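Local coordinates for protein histidine acid phosphatase (Bifidobacterium longum subsp. infantis, PDB 6RXD) that removes phosphate groups from inositol polyphosphates such as phytate, as a histidine acid phosphatase, and probably also from 2,3-bisphosphoglycerate, at residues G87-A90 and A91-N95. Residues are numbered along the deposited sequence; the frame is centred on the assembly and turned at random. Where two conformers were deposited one is given.
Sequences GITA and ANVEN. With ZN (zinc ion), chain D.
Gly87 to Ala91, Ile88 to Asn92, Thr89 to Val93 and Ala90 to Glu94 are joined by successive i to i+4 backbone hydrogen bonds in the closing turns of the long helix 75-95. Onto this ladder Asn92 adds a side-chain bond. Its CG lies beside the backbone N (chi1 -81°), and the second torsion (chi2 -77°) aims ND2 back along the helix to donate to Ile88 O, 2.8 Å away. The carbonyl oxygen thus accepts twice: the backbone N of Asn92 reaches it at 3.1 Å from one face of the carbonyl plane, while ND2 stands above the other face, not on a lone pair. A helix side chain can in this way give a second bond to the i-4 carbonyl its own backbone N already uses. The amide runs alongside Ile88, with ND2 3.7 Å from CG1, and its OD1 accepts from Leu50 N, so both ends of this buried group are engaged. A leucine in place of Asn92 would probably leave Leu50 N without this acceptor and Ile88 O without its second donor. One residue on, Val93 rests its CG2 3.3 Å from Thr89 O, while Thr89 turns its hydroxyl elsewhere, to Asp56 and to Leu85 O. Glu94 extends from the helix with CG anti to the backbone N (chi1 178°), and its carboxylate grips the zinc ion through OE2 at 2.3 Å and OE1 at 2.5 Å. The last turn of the helix thereby supplies one of the two protein residues of a zinc site, as a bidentate carboxylate, with His326 the other and a water beside them.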
# COMPACT_ATOMS: atom_id res chain seq x y z
N GLY A 87 1.31 15.79 20.45
CA GLY A 87 0.05 15.15 20.13
C GLY A 87 0.19 13.89 19.28
O GLY A 87 -0.42 12.87 19.59
N ILE A 88 0.99 13.95 18.21
CA ILE A 88 1.13 12.77 17.37
C ILE A 88 1.94 11.68 18.09
O ILE A 88 1.70 10.48 17.93
CB ILE A 88 1.70 13.09 15.96
CG1 ILE A 88 1.46 11.90 15.01
CG2 ILE A 88 3.18 13.45 16.01
CD1 ILE A 88 1.45 12.27 13.54
N THR A 89 2.88 12.10 18.92
CA THR A 89 3.64 11.15 19.71
C THR A 89 2.72 10.45 20.71
O THR A 89 2.73 9.22 20.83
CB THR A 89 4.80 11.84 20.42
OG1 THR A 89 5.73 12.28 19.42
CG2 THR A 89 5.52 10.89 21.40
N ALA A 90 1.88 11.22 21.40
CA ALA A 90 0.96 10.64 22.36
C ALA A 90 -0.03 9.68 21.70
O ALA A 90 -0.39 8.67 22.29
CB ALA A 90 0.22 11.74 23.12
N ALA A 91 -0.47 10.00 20.49
CA ALA A 91 -1.39 9.12 19.77
C ALA A 91 -0.71 7.79 19.45
O ALA A 91 -1.32 6.71 19.57
CB ALA A 91 -1.86 9.80 18.50
N ASN A 92 0.55 7.86 19.05
CA ASN A 92 1.32 6.65 18.76
C ASN A 92 1.67 5.83 19.99
O ASN A 92 1.68 4.59 19.94
CB ASN A 92 2.58 7.01 17.98
CG ASN A 92 2.30 7.20 16.52
OD1 ASN A 92 2.15 6.22 15.79
ND2 ASN A 92 2.21 8.45 16.08
N VAL A 93 1.96 6.50 21.10
CA VAL A 93 2.27 5.79 22.33
C VAL A 93 1.06 4.98 22.77
O VAL A 93 1.18 3.81 23.15
CB VAL A 93 2.74 6.77 23.43
CG1 VAL A 93 2.68 6.11 24.80
CG2 VAL A 93 4.15 7.25 23.13
N GLU A 94 -0.11 5.59 22.67
CA GLU A 94 -1.33 4.90 23.06
C GLU A 94 -1.67 3.73 22.14
O GLU A 94 -2.08 2.66 22.61
CB GLU A 94 -2.50 5.88 23.09
CG GLU A 94 -3.79 5.22 23.43
CD GLU A 94 -4.94 6.16 23.30
OE1 GLU A 94 -5.75 6.25 24.26
OE2 GLU A 94 -5.05 6.81 22.24
N ASN A 95 -1.53 3.92 20.84
CA ASN A 95 -1.87 2.88 19.89
C ASN A 95 -0.81 1.80 19.80
O ASN A 95 -1.11 0.64 19.51
CB ASN A 95 -2.12 3.47 18.51
CG ASN A 95 -3.54 3.91 18.32
OD1 ASN A 95 -4.27 4.15 19.29
ND2 ASN A 95 -3.97 4.02 17.07
ZN ZN D . -5.84 8.60 23.38
O HOH W 1 -5.17 9.57 25.50